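Polyketide synthase (Synechococcus sp., PDB 4GOX) probably transfers a sulfonate group from the donor PAPS to an intermediate of olefin biosynthesis, acting as the sulfotransferase domain of a polyketide synthase. Local coordinates at residues W15-K21 with H141-D147; N22-F28 with Y113-Q117; L40-L44 with L224-C228; P54-L58 with L76-R82; D147-Y151 with V203-R207. All blocks are in the same frame, centred on the assembly; numbering follows the deposited sequence.

Interaction 1: residues W15-K21 with H141-D147; sequences WQKPDHK and HSEILFD
W15 lays the six-membered ring of its indole flat against the imidazole of H141, the two planes only 7° from parallel and the centroids 3.6 Å apart. This face-to-face stack is the tight end of the contact. CG of H141 stands opposite its own backbone N (chi1 -159°), which carries the imidazole to the six-membered ring, while H141 CB lies over the five-membered ring of W15 in a CH-pi contact. The far face of the imidazole is covered by L145 CD1. Its polar edge is served as well: ND1 bonds to L59 O, and NE2 holds a water at 2.7 Å that donates to Q16 O. The indole N-H, NE1, goes to H137 O. I144 fills the next gap, with CD1 at the indole edge, 3.7 Å from W15 CD1, and CG2 4.0 Å from P18 CD. Here a chain running up to strand 26-30 of the central sheet crosses the last turns of helix 136-145, and P18, which has no N-H to satisfy, suits an extended strip laid over apolar side chains.

Toward K21 the packing gives way to an exposed, polar margin. The lysine chain bends at chi3 and lays its methylenes beside the carbonyls at the helix end, where CE is 3.2 Å from F146 O. NZ donates to E143 O at 3.1 Å, almost straight in line with that C=O bond (176°). A cation fits the C-terminal end of a helix, where carbonyls and dipole probably favour positive charge. The salt bridge to D147 is long, with K21 NZ 4.0 Å from OD2.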
# COMPACT_ATOMS: atom_id res chain seq x y z
N TRP A 15 14.48 11.13 11.57
CA TRP A 15 14.09 11.66 10.27
C TRP A 15 14.44 13.14 10.19
O TRP A 15 14.22 13.89 11.15
CB TRP A 15 12.57 11.50 10.05
CG TRP A 15 12.08 10.07 9.91
CD1 TRP A 15 11.16 9.44 10.68
CD2 TRP A 15 12.51 9.11 8.93
NE1 TRP A 15 11.01 8.14 10.28
CE2 TRP A 15 11.82 7.91 9.20
CE3 TRP A 15 13.43 9.14 7.86
CZ2 TRP A 15 11.99 6.76 8.42
CZ3 TRP A 15 13.59 8.01 7.09
CH2 TRP A 15 12.88 6.83 7.37
N GLN A 16 14.97 13.58 9.04
CA GLN A 16 15.24 14.99 8.79
C GLN A 16 13.88 15.69 8.67
O GLN A 16 13.02 15.28 7.87
CB GLN A 16 16.04 15.16 7.49
CG GLN A 16 16.53 16.58 7.21
CD GLN A 16 17.56 17.03 8.21
OE1 GLN A 16 18.75 16.68 8.12
NE2 GLN A 16 17.13 17.83 9.17
N LYS A 17 13.67 16.71 9.52
CA LYS A 17 12.45 17.50 9.50
C LYS A 17 12.58 18.51 8.36
O LYS A 17 13.56 19.26 8.35
CB LYS A 17 12.23 18.19 10.86
CG LYS A 17 11.60 17.26 11.87
CD LYS A 17 11.41 17.92 13.23
CE LYS A 17 11.77 17.00 14.38
NZ LYS A 17 10.92 15.77 14.42
N PRO A 18 11.70 18.49 7.33
CA PRO A 18 11.86 19.45 6.22
C PRO A 18 11.65 20.89 6.69
O PRO A 18 10.90 21.10 7.66
CB PRO A 18 10.77 19.02 5.23
CG PRO A 18 9.74 18.37 6.06
CD PRO A 18 10.49 17.67 7.16
N ASP A 19 12.30 21.86 6.02
CA ASP A 19 12.20 23.29 6.34
C ASP A 19 10.73 23.70 6.45
O ASP A 19 10.34 24.34 7.43
CB ASP A 19 12.95 24.14 5.30
CG ASP A 19 14.46 24.24 5.51
OD1 ASP A 19 15.00 23.49 6.36
OD2 ASP A 19 15.10 25.08 4.83
N HIS A 20 9.92 23.22 5.49
CA HIS A 20 8.47 23.39 5.45
C HIS A 20 7.79 22.07 5.05
O HIS A 20 8.18 21.46 4.04
CB HIS A 20 8.03 24.56 4.55
CG HIS A 20 8.87 24.78 3.31
ND1 HIS A 20 9.60 25.95 3.14
CD2 HIS A 20 9.03 23.99 2.22
CE1 HIS A 20 10.19 25.83 1.95
NE2 HIS A 20 9.88 24.67 1.37
N LYS A 21 6.79 21.64 5.83
CA LYS A 21 6.03 20.41 5.55
C LYS A 21 5.25 20.55 4.26
O LYS A 21 4.88 21.68 3.88
CB LYS A 21 5.06 20.09 6.70
CG LYS A 21 5.72 19.37 7.86
CD LYS A 21 4.78 19.24 9.04
CE LYS A 21 3.89 18.05 8.93
NZ LYS A 21 3.18 17.77 10.20
N HIS A 141 7.56 8.65 9.39
CA HIS A 141 8.13 9.54 8.35
C HIS A 141 7.06 10.35 7.61
O HIS A 141 7.30 11.49 7.23
CB HIS A 141 8.94 8.73 7.34
CG HIS A 141 9.94 9.51 6.56
ND1 HIS A 141 10.53 8.99 5.42
CD2 HIS A 141 10.45 10.75 6.77
CE1 HIS A 141 11.38 9.90 5.00
NE2 HIS A 141 11.37 10.98 5.79
N SER A 142 5.86 9.76 7.45
CA SER A 142 4.76 10.42 6.73
C SER A 142 4.26 11.66 7.46
O SER A 142 4.14 12.72 6.86
CB SER A 142 3.62 9.45 6.46
OG SER A 142 2.55 10.14 5.83
N GLU A 143 4.01 11.54 8.77
CA GLU A 143 3.56 12.67 9.57
C GLU A 143 4.63 13.76 9.67
O GLU A 143 4.28 14.93 9.82
CB GLU A 143 3.04 12.22 10.94
CG GLU A 143 1.70 11.49 10.80
CD GLU A 143 0.58 12.35 10.24
OE1 GLU A 143 0.23 13.37 10.88
OE2 GLU A 143 0.07 12.03 9.14
N ILE A 144 5.92 13.39 9.52
CA ILE A 144 7.03 14.34 9.47
C ILE A 144 7.03 15.11 8.13
O ILE A 144 7.18 16.33 8.13
CB ILE A 144 8.39 13.65 9.81
CG1 ILE A 144 8.57 13.56 11.35
CG2 ILE A 144 9.60 14.37 9.18
CD1 ILE A 144 9.43 12.44 11.87
N LEU A 145 6.82 14.41 7.01
CA LEU A 145 6.87 15.01 5.66
C LEU A 145 5.63 15.77 5.19
O LEU A 145 5.76 16.71 4.42
CB LEU A 145 7.21 13.95 4.59
CG LEU A 145 8.54 13.21 4.70
CD1 LEU A 145 8.58 12.06 3.70
CD2 LEU A 145 9.75 14.15 4.51
N PHE A 146 4.43 15.33 5.60
CA PHE A 146 3.15 15.85 5.10
C PHE A 146 2.22 16.44 6.13
O PHE A 146 2.12 15.92 7.25
CB PHE A 146 2.41 14.73 4.36
CG PHE A 146 3.24 14.00 3.34
CD1 PHE A 146 3.53 14.58 2.10
CD2 PHE A 146 3.69 12.70 3.58
CE1 PHE A 146 4.30 13.90 1.16
CE2 PHE A 146 4.44 12.02 2.63
CZ PHE A 146 4.74 12.63 1.43
N ASP A 147 1.46 17.46 5.72
CA ASP A 147 0.45 18.12 6.55
C ASP A 147 -0.87 17.38 6.46
O ASP A 147 -1.57 17.25 7.47
CB ASP A 147 0.18 19.55 6.03
CG ASP A 147 1.09 20.65 6.54
OD1 ASP A 147 1.05 21.76 5.96
OD2 ASP A 147 1.79 20.43 7.57
O HOH W 1 12.81 13.19 6.12

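Interaction 2: residues N22-F28 with Y113-Q117; sequences NPNPIAF and YAYLQ
Strand 26-30, the middle strand of the parallel sheet, is entered through a turn that Q117 of helix 109-119 grips with both ends of its amide. Extended beyond CG, the Q117 chain spans the gap to meet N22 coming from the opposite direction. N22 ND2 donates to Q117 OE1 at 2.6 Å, with the two amide planes 68° apart. On the other end Q117 NE2 reaches P25 O at 3.0 Å, arriving from above the carbonyl plane rather than on a lone pair, and adds a weak bond to N24 O at 3.2 Å. Glutamine is apt here because one side chain can both accept and donate.

N22 also shapes its own turn. Its OD1 accepts from N24 N at 3.0 Å, which makes an Asx turn, and from N24 ND2, the two donors coming from opposite faces of the carboxamide. In this P-loop-type fold of the sulfotransferases, the strand so introduced runs on toward the nucleotide site, and the side chain of F28 already lies about 13 Å from the bound adenosine-3'-5'-diphosphate. Deeper in, the contact turns apolar. I26 CD1 presses obliquely on the Y113 ring, 3.5 Å from CD2, and Y113 OH sits in the plane of the F28 ring at its edge, 3.8 Å from CE1. That hydroxyl is hydrogen-bonded to D127 of strand 124-129, and the tyrosine ring meets F146 edge-to-face.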
# COMPACT_ATOMS: atom_id res chain seq x y z
N ASN A 22 5.02 19.41 3.57
CA ASN A 22 4.27 19.39 2.33
C ASN A 22 2.77 19.58 2.64
O ASN A 22 2.19 18.78 3.37
CB ASN A 22 4.56 18.11 1.55
CG ASN A 22 4.01 18.06 0.15
OD1 ASN A 22 3.06 18.75 -0.22
ND2 ASN A 22 4.59 17.21 -0.67
N PRO A 23 2.15 20.68 2.15
CA PRO A 23 0.73 20.90 2.45
C PRO A 23 -0.23 20.18 1.49
O PRO A 23 -1.43 20.11 1.76
CB PRO A 23 0.59 22.42 2.34
CG PRO A 23 1.61 22.81 1.29
CD PRO A 23 2.69 21.75 1.28
N ASN A 24 0.31 19.68 0.35
CA ASN A 24 -0.43 19.02 -0.72
C ASN A 24 -0.95 17.65 -0.32
O ASN A 24 -0.22 16.86 0.28
CB ASN A 24 0.41 18.92 -1.99
CG ASN A 24 0.72 20.27 -2.60
OD1 ASN A 24 -0.17 21.00 -3.03
ND2 ASN A 24 2.00 20.64 -2.63
N PRO A 25 -2.22 17.33 -0.67
CA PRO A 25 -2.77 16.01 -0.32
C PRO A 25 -2.03 14.83 -0.97
O PRO A 25 -1.45 14.95 -2.04
CB PRO A 25 -4.24 16.10 -0.75
CG PRO A 25 -4.26 17.17 -1.80
CD PRO A 25 -3.21 18.15 -1.40
N ILE A 26 -2.00 13.72 -0.24
CA ILE A 26 -1.38 12.46 -0.62
C ILE A 26 -2.12 11.41 0.16
O ILE A 26 -2.61 11.68 1.26
CB ILE A 26 0.17 12.40 -0.34
CG1 ILE A 26 0.80 11.13 -0.99
CG2 ILE A 26 0.52 12.51 1.19
CD1 ILE A 26 2.23 11.03 -0.98
N ALA A 27 -2.20 10.21 -0.40
CA ALA A 27 -2.83 9.13 0.32
C ALA A 27 -1.96 7.89 0.25
O ALA A 27 -1.17 7.73 -0.68
CB ALA A 27 -4.24 8.85 -0.23
N PHE A 28 -2.10 7.02 1.26
CA PHE A 28 -1.38 5.77 1.31
C PHE A 28 -2.36 4.62 1.48
O PHE A 28 -3.34 4.77 2.22
CB PHE A 28 -0.43 5.74 2.53
CG PHE A 28 0.70 6.73 2.47
CD1 PHE A 28 1.94 6.36 1.97
CD2 PHE A 28 0.53 8.03 2.94
CE1 PHE A 28 2.99 7.28 1.90
CE2 PHE A 28 1.57 8.95 2.87
CZ PHE A 28 2.79 8.57 2.34
N TYR A 113 8.39 12.91 -3.55
CA TYR A 113 6.95 13.00 -3.35
C TYR A 113 6.40 14.29 -3.97
O TYR A 113 5.42 14.21 -4.70
CB TYR A 113 6.57 12.88 -1.86
CG TYR A 113 6.54 11.46 -1.35
CD1 TYR A 113 7.44 11.02 -0.38
CD2 TYR A 113 5.58 10.55 -1.80
CE1 TYR A 113 7.38 9.72 0.14
CE2 TYR A 113 5.52 9.25 -1.31
CZ TYR A 113 6.41 8.84 -0.33
OH TYR A 113 6.36 7.54 0.13
N ALA A 114 7.03 15.46 -3.70
CA ALA A 114 6.61 16.76 -4.25
C ALA A 114 6.67 16.76 -5.79
O ALA A 114 5.77 17.32 -6.44
CB ALA A 114 7.45 17.89 -3.69
N TYR A 115 7.68 16.06 -6.35
CA TYR A 115 7.86 15.89 -7.79
C TYR A 115 6.70 15.08 -8.36
O TYR A 115 6.10 15.50 -9.34
CB TYR A 115 9.17 15.16 -8.08
CG TYR A 115 9.50 15.04 -9.55
CD1 TYR A 115 10.13 16.08 -10.23
CD2 TYR A 115 9.23 13.86 -10.25
CE1 TYR A 115 10.45 15.97 -11.59
CE2 TYR A 115 9.55 13.74 -11.61
CZ TYR A 115 10.15 14.80 -12.27
OH TYR A 115 10.50 14.68 -13.59
N LEU A 116 6.41 13.91 -7.78
CA LEU A 116 5.34 13.05 -8.29
C LEU A 116 3.96 13.72 -8.18
O LEU A 116 3.17 13.62 -9.11
CB LEU A 116 5.37 11.65 -7.66
CG LEU A 116 6.61 10.78 -7.93
CD1 LEU A 116 6.62 9.57 -7.00
CD2 LEU A 116 6.67 10.30 -9.36
N GLN A 117 3.73 14.50 -7.09
CA GLN A 117 2.48 15.24 -6.86
C GLN A 117 2.27 16.28 -7.96
O GLN A 117 1.13 16.52 -8.38
CB GLN A 117 2.49 15.93 -5.50
CG GLN A 117 2.25 15.00 -4.31
CD GLN A 117 2.45 15.74 -3.02
OE1 GLN A 117 3.44 16.45 -2.84
NE2 GLN A 117 1.49 15.62 -2.11

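Interaction 3: residues L40-L44 with L224-C228; sequences LRVML and LTNIC
Helices 40-44 and 224-228 cross at -68° with their axes 12.2 Å apart, a separation that long aliphatic side chains fill without any hydrogen bond between the two segments. L224 meets three residues of the other helix: L40, M43 and L44. The fork at its CG gives each methyl its own partners. L224 CD2 rests against both leucines, 3.8 Å from L40 CD1, the two side chains sliding past each other in opposite directions, and 3.9 Å from L44 CD2. L224 CD1 turns to M43, which crosses it at about a right angle and offers SD at 3.9 Å and the terminal CE at 4.1 Å. Extended beyond CG, the unbranched methionine carries its sulfur and methyl across the end of L224.

I227, one turn further along, splits its branches in a similar way. Its CD1 meets L40 CD1 tip to tip at 3.8 Å, while CG2 touches L44 CD2 from the side at 4.1 Å. All five residues are buried, as fits a junction built of methyl groups and one thioether.

The side chain of M43 is about 7 Å from the bound adenosine-3'-5'-diphosphate, so this junction lies close to the nucleotide site. Helix 37-45 follows strand 26-30 through the loop that in sulfotransferases binds the nucleotide's 5'-phosphate. Both helices rest on the central sheet: L40 and L44 press on I29 of strand 26-30, L40 also on I152 and L154, and I227 on I152, L209 and V211 of the two strands beyond.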
# COMPACT_ATOMS: atom_id res chain seq x y z
N LEU A 40 -6.75 -3.52 -4.54
CA LEU A 40 -7.25 -2.19 -4.21
C LEU A 40 -6.52 -1.07 -5.00
O LEU A 40 -7.18 -0.17 -5.51
CB LEU A 40 -7.16 -1.90 -2.70
CG LEU A 40 -7.73 -0.52 -2.29
CD1 LEU A 40 -9.19 -0.35 -2.83
CD2 LEU A 40 -7.70 -0.35 -0.77
N ARG A 41 -5.19 -1.11 -5.07
CA ARG A 41 -4.48 -0.07 -5.79
C ARG A 41 -4.74 -0.09 -7.28
O ARG A 41 -4.77 0.97 -7.88
CB ARG A 41 -2.99 0.06 -5.40
CG ARG A 41 -2.03 -0.78 -6.18
CD ARG A 41 -1.49 -0.06 -7.41
NE ARG A 41 -0.77 -1.04 -8.21
CZ ARG A 41 -0.57 -0.97 -9.51
NH1 ARG A 41 0.07 -1.94 -10.14
NH2 ARG A 41 -1.01 0.07 -10.20
N VAL A 42 -4.97 -1.29 -7.86
CA VAL A 42 -5.29 -1.42 -9.29
C VAL A 42 -6.73 -0.93 -9.55
O VAL A 42 -6.98 -0.32 -10.59
CB VAL A 42 -5.00 -2.84 -9.87
CG1 VAL A 42 -5.58 -2.99 -11.28
CG2 VAL A 42 -3.50 -3.12 -9.89
N MET A 43 -7.65 -1.16 -8.59
CA MET A 43 -9.03 -0.66 -8.68
C MET A 43 -8.93 0.88 -8.71
O MET A 43 -9.46 1.49 -9.62
CB MET A 43 -9.86 -1.11 -7.46
CG MET A 43 -10.36 -2.55 -7.50
SD MET A 43 -10.84 -3.01 -5.80
CE MET A 43 -11.92 -4.23 -6.08
N LEU A 44 -8.19 1.48 -7.74
CA LEU A 44 -8.01 2.94 -7.63
C LEU A 44 -7.35 3.62 -8.85
O LEU A 44 -7.70 4.76 -9.14
CB LEU A 44 -7.33 3.36 -6.30
CG LEU A 44 -8.05 2.99 -4.98
CD1 LEU A 44 -7.31 3.53 -3.81
CD2 LEU A 44 -9.53 3.48 -4.93
N LEU A 224 -15.77 0.87 -2.28
CA LEU A 224 -15.04 1.87 -3.08
C LEU A 224 -15.74 3.24 -3.04
O LEU A 224 -15.05 4.25 -3.12
CB LEU A 224 -14.78 1.36 -4.51
CG LEU A 224 -13.74 0.22 -4.61
CD1 LEU A 224 -13.99 -0.66 -5.84
CD2 LEU A 224 -12.32 0.75 -4.61
N THR A 225 -17.08 3.28 -2.88
CA THR A 225 -17.83 4.54 -2.73
C THR A 225 -17.38 5.22 -1.44
O THR A 225 -17.09 6.41 -1.46
CB THR A 225 -19.35 4.28 -2.83
OG1 THR A 225 -19.65 4.01 -4.20
CG2 THR A 225 -20.20 5.45 -2.34
N ASN A 226 -17.26 4.45 -0.34
CA ASN A 226 -16.79 4.95 0.96
C ASN A 226 -15.35 5.46 0.86
O ASN A 226 -15.02 6.49 1.47
CB ASN A 226 -16.89 3.86 2.03
CG ASN A 226 -18.29 3.46 2.39
OD1 ASN A 226 -19.24 4.25 2.33
ND2 ASN A 226 -18.44 2.22 2.82
N ILE A 227 -14.49 4.75 0.11
CA ILE A 227 -13.08 5.13 -0.10
C ILE A 227 -13.04 6.47 -0.86
O ILE A 227 -12.29 7.36 -0.46
CB ILE A 227 -12.26 4.01 -0.78
CG1 ILE A 227 -12.15 2.77 0.14
CG2 ILE A 227 -10.88 4.51 -1.18
CD1 ILE A 227 -11.50 1.56 -0.50
N CYS A 228 -13.88 6.60 -1.93
CA CYS A 228 -14.01 7.81 -2.74
C CYS A 228 -14.46 9.01 -1.89
O CYS A 228 -13.92 10.12 -2.05
CB CYS A 228 -14.97 7.57 -3.91
SG CYS A 228 -14.25 6.58 -5.25

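Interaction 4: residues P54-L58 with L76-R82; sequences PELHL and LGEGLQR
H57 and L76 meet with the imidazole of one under the branched end of the other. From H57 CB outward, nearly every atom meets G77 or L76. CB lies 4.0 Å from G77 CA. CG is 3.9 Å from both CD1 and CG of L76; ND1 faces L76 CD1, and CD2 continues along the leucine to CG and CD2. CE1 faces L76 CD2, and at the tip NE2 comes within 3.6 Å of that methyl, which hangs over one face of the ring, 20° off the normal through its centre, a CH-pi contact offset toward the rim. The histidine reaches it from a backbone in left-handed conformation, its CG opposite the backbone N (chi1 -153°).

The backbones run close together from P54 to L56: P54 CA and G79 CA are 4.7 Å apart. A CB on G79 would point at segment 54-58 and run into P54 O and E55 O; without one, G79 CA sits 3.4 Å from E55 O in a CA-H...O contact. G77 is glycine for another reason, its phi of 102°, at which a CB would jam against the preceding carbonyl O. L56 CD2 packs on L80 CA at 3.8 Å, and the P54 ring lies against the CG methylene of R82, whose guanidinium goes on to D250.

R67 bonds L56 O, H57 O and G77 O and so ties both segments to helix 64-71. The side chain of E55, salt-bridged to K128, is about 6 Å from the bound adenosine-3'-5'-diphosphate. Glycines at the start of helix 79-88 thus let the loop after strand 50-51 pack against it beside the nucleotide site of this sulfotransferase fold.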
# COMPACT_ATOMS: atom_id res chain seq x y z
N PRO A 54 2.30 1.21 -9.34
CA PRO A 54 2.86 0.09 -8.55
C PRO A 54 3.83 0.64 -7.49
O PRO A 54 4.27 1.79 -7.60
CB PRO A 54 3.60 -0.75 -9.59
CG PRO A 54 3.84 0.14 -10.74
CD PRO A 54 2.81 1.20 -10.74
N GLU A 55 4.11 -0.14 -6.44
CA GLU A 55 4.93 0.23 -5.27
C GLU A 55 6.13 1.15 -5.54
O GLU A 55 7.13 0.71 -6.12
CB GLU A 55 5.40 -1.02 -4.51
CG GLU A 55 4.33 -1.55 -3.57
CD GLU A 55 4.35 -3.04 -3.33
OE1 GLU A 55 3.28 -3.66 -3.48
OE2 GLU A 55 5.40 -3.57 -2.89
N LEU A 56 6.00 2.42 -5.11
CA LEU A 56 7.07 3.44 -5.17
C LEU A 56 8.20 3.12 -4.20
O LEU A 56 9.37 3.36 -4.52
CB LEU A 56 6.47 4.83 -4.87
CG LEU A 56 5.39 5.32 -5.86
CD1 LEU A 56 4.63 6.51 -5.29
CD2 LEU A 56 6.01 5.72 -7.22
N HIS A 57 7.86 2.57 -3.00
CA HIS A 57 8.83 2.22 -1.95
C HIS A 57 9.79 3.37 -1.62
O HIS A 57 11.00 3.24 -1.77
CB HIS A 57 9.58 0.88 -2.25
CG HIS A 57 10.04 0.20 -0.99
ND1 HIS A 57 9.15 -0.15 0.02
CD2 HIS A 57 11.30 -0.10 -0.57
CE1 HIS A 57 9.88 -0.69 0.99
NE2 HIS A 57 11.18 -0.67 0.68
N LEU A 58 9.22 4.53 -1.25
CA LEU A 58 9.96 5.77 -0.95
C LEU A 58 10.04 6.10 0.56
O LEU A 58 11.10 6.48 1.05
CB LEU A 58 9.27 6.95 -1.66
CG LEU A 58 9.38 6.99 -3.20
CD1 LEU A 58 8.39 8.02 -3.78
CD2 LEU A 58 10.81 7.30 -3.62
N LEU A 76 12.38 -4.42 -6.03
CA LEU A 76 11.47 -3.65 -5.18
C LEU A 76 11.78 -2.16 -5.37
O LEU A 76 12.94 -1.77 -5.28
CB LEU A 76 11.62 -4.09 -3.69
CG LEU A 76 10.91 -3.25 -2.59
CD1 LEU A 76 9.37 -3.21 -2.76
CD2 LEU A 76 11.27 -3.77 -1.20
N GLY A 77 10.76 -1.37 -5.69
CA GLY A 77 10.93 0.06 -5.94
C GLY A 77 10.91 0.43 -7.42
O GLY A 77 10.81 1.62 -7.76
N GLU A 78 10.98 -0.58 -8.33
CA GLU A 78 10.90 -0.42 -9.79
C GLU A 78 9.60 0.28 -10.21
O GLU A 78 9.51 0.80 -11.32
CB GLU A 78 11.01 -1.77 -10.51
CG GLU A 78 12.42 -2.09 -10.98
CD GLU A 78 12.70 -3.54 -11.36
OE1 GLU A 78 11.73 -4.29 -11.65
OE2 GLU A 78 13.89 -3.92 -11.37
N GLY A 79 8.61 0.29 -9.31
CA GLY A 79 7.35 0.98 -9.51
C GLY A 79 7.53 2.47 -9.68
O GLY A 79 6.69 3.13 -10.29
N LEU A 80 8.64 3.02 -9.10
CA LEU A 80 8.98 4.44 -9.27
C LEU A 80 9.35 4.67 -10.76
O LEU A 80 8.89 5.66 -11.34
CB LEU A 80 10.14 4.88 -8.36
CG LEU A 80 10.65 6.32 -8.58
CD1 LEU A 80 9.61 7.37 -8.19
CD2 LEU A 80 11.98 6.55 -7.86
N GLN A 81 10.14 3.75 -11.37
CA GLN A 81 10.51 3.84 -12.79
C GLN A 81 9.22 3.82 -13.64
O GLN A 81 8.99 4.74 -14.42
CB GLN A 81 11.49 2.72 -13.21
CG GLN A 81 12.94 2.95 -12.79
CD GLN A 81 13.26 2.48 -11.37
OE1 GLN A 81 12.44 2.56 -10.44
NE2 GLN A 81 14.48 1.97 -11.16
N ARG A 82 8.33 2.82 -13.37
CA ARG A 82 7.05 2.63 -14.05
C ARG A 82 6.19 3.89 -13.94
O ARG A 82 5.67 4.36 -14.96
CB ARG A 82 6.34 1.37 -13.52
CG ARG A 82 5.15 0.90 -14.37
CD ARG A 82 5.58 0.34 -15.72
NE ARG A 82 4.49 0.28 -16.68
CZ ARG A 82 4.15 1.27 -17.51
NH1 ARG A 82 4.80 2.42 -17.48
NH2 ARG A 82 3.15 1.11 -18.36

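Interaction 5: residues D147-Y151 with V203-R207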
# COMPACT_ATOMS: atom_id res chain seq x y z
N ASP A 147 1.46 17.46 5.72
CA ASP A 147 0.45 18.12 6.55
C ASP A 147 -0.87 17.38 6.46
O ASP A 147 -1.57 17.25 7.47
CB ASP A 147 0.18 19.55 6.03
CG ASP A 147 1.09 20.65 6.54
OD1 ASP A 147 1.05 21.76 5.96
OD2 ASP A 147 1.79 20.43 7.57
N GLN A 148 -1.23 16.94 5.25
CA GLN A 148 -2.53 16.36 4.91
C GLN A 148 -2.50 14.93 4.36
O GLN A 148 -3.34 14.61 3.51
CB GLN A 148 -3.25 17.29 3.92
CG GLN A 148 -3.88 18.53 4.56
CD GLN A 148 -5.29 18.27 5.02
OE1 GLN A 148 -6.26 18.51 4.29
NE2 GLN A 148 -5.44 17.77 6.25
N ALA A 149 -1.60 14.05 4.85
CA ALA A 149 -1.59 12.64 4.39
C ALA A 149 -2.85 11.92 4.87
O ALA A 149 -3.28 12.10 6.01
CB ALA A 149 -0.36 11.92 4.90
N LYS A 150 -3.45 11.12 4.00
CA LYS A 150 -4.61 10.28 4.33
C LYS A 150 -4.17 8.83 4.29
O LYS A 150 -3.40 8.45 3.41
CB LYS A 150 -5.79 10.50 3.39
CG LYS A 150 -6.54 11.79 3.67
CD LYS A 150 -7.81 11.84 2.81
CE LYS A 150 -8.59 13.12 3.01
NZ LYS A 150 -8.05 14.22 2.17
N TYR A 151 -4.65 8.03 5.23
CA TYR A 151 -4.26 6.63 5.30
C TYR A 151 -5.44 5.68 5.14
O TYR A 151 -6.36 5.70 5.96
CB TYR A 151 -3.52 6.34 6.63
CG TYR A 151 -2.40 7.31 6.90
CD1 TYR A 151 -1.19 7.21 6.22
CD2 TYR A 151 -2.58 8.38 7.77
CE1 TYR A 151 -0.16 8.13 6.44
CE2 TYR A 151 -1.55 9.30 8.01
CZ TYR A 151 -0.36 9.18 7.32
OH TYR A 151 0.64 10.07 7.58
N VAL A 203 -3.86 10.27 14.17
CA VAL A 203 -4.46 11.19 13.18
C VAL A 203 -6.00 11.09 13.30
O VAL A 203 -6.52 10.13 13.86
CB VAL A 203 -3.94 10.93 11.74
CG1 VAL A 203 -2.42 10.88 11.71
CG2 VAL A 203 -4.54 9.67 11.13
N GLY A 204 -6.73 12.05 12.77
CA GLY A 204 -8.19 11.95 12.86
C GLY A 204 -8.82 10.83 12.05
O GLY A 204 -8.13 10.15 11.28
N ALA A 205 -10.16 10.67 12.16
CA ALA A 205 -10.92 9.74 11.31
C ALA A 205 -11.00 10.42 9.95
O ALA A 205 -11.23 9.77 8.93
CB ALA A 205 -12.32 9.53 11.87
N ASP A 206 -10.74 11.74 9.93
CA ASP A 206 -10.66 12.57 8.73
C ASP A 206 -9.46 12.15 7.88
O ASP A 206 -9.49 12.36 6.67
CB ASP A 206 -10.53 14.06 9.13
CG ASP A 206 -11.76 14.64 9.82
OD1 ASP A 206 -12.89 14.48 9.27
OD2 ASP A 206 -11.60 15.31 10.86
N ARG A 207 -8.38 11.57 8.50
CA ARG A 207 -7.18 11.16 7.77
C ARG A 207 -6.88 9.64 7.82
O ARG A 207 -5.86 9.18 7.32
CB ARG A 207 -5.96 12.03 8.15
CG ARG A 207 -6.18 13.53 7.93
CD ARG A 207 -4.91 14.33 7.73
NE ARG A 207 -4.19 14.54 8.99
CZ ARG A 207 -3.09 13.88 9.35
NH1 ARG A 207 -2.50 14.14 10.51
NH2 ARG A 207 -2.57 12.94 8.56
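D147 puts its carbonyl O over one face of the R207 guanidinium, 4.0 Å above the plane and toward the rim, while V203 CB lies against the opposite face. The contact belongs to a beta-alpha-beta crossover: strand 149-155 leads through helices to a type I turn, G204 to R207, that delivers the chain to the neighbouring parallel strand 208-212. Next along, Q148 bends at chi2 and brings NE2 within 3.8 Å of R207 CD, a loose touch at the exposed margin.

A149 O takes a hydrogen bond from R207. The oxygen lies in the guanidinium plane, and R207 NH2 donates to one of its lone pairs at 2.8 Å and 161°. The arginine gets there by bending at chi3 (-76°), which folds the guanidinium back beside the strand; NH2 also forms a salt bridge with E143. Arginine suits this place because its flat group can serve a backbone carbonyl and a carboxylate together. The small methyl of A149 meanwhile faces I26 and F28 of the next strand.

At K150 the side chain lies along the turn, and its CA makes a CA-H...O contact with R207 O at 3.4 Å. That same oxygen accepts from Y151 N at 2.7 Å, a backbone bond that brings the turn alongside the strand. The Y151 hydroxyl is bonded to S142 and E143, which fixes the far end of the ring. Nearer the turn, V203 CG2 stands at the ring's edge, close to its plane, 4.1 Å from Y151 CD2.

From the N terminus, interaction 1 closes a loop of 119 residues, bringing the leading segment 15-21 to the end of helix 136-145. Interaction 2 is nested inside it and ties the entry of strand 26-30 to helix 109-119; nested inside that again, interaction 4 joins the loop after strand 50-51 to helix 79-88. Interaction 3 crosses both 1 and 2, linking helix 37-45 to helix 220-231, and encloses 4 and 5. Interaction 5 opens as interaction 1 closes, sharing D147, and binds strand 149-155 to the turn before strand 208-212. Interactions 1, 2 and 5 touch one another around N22, F28, S142 and D147.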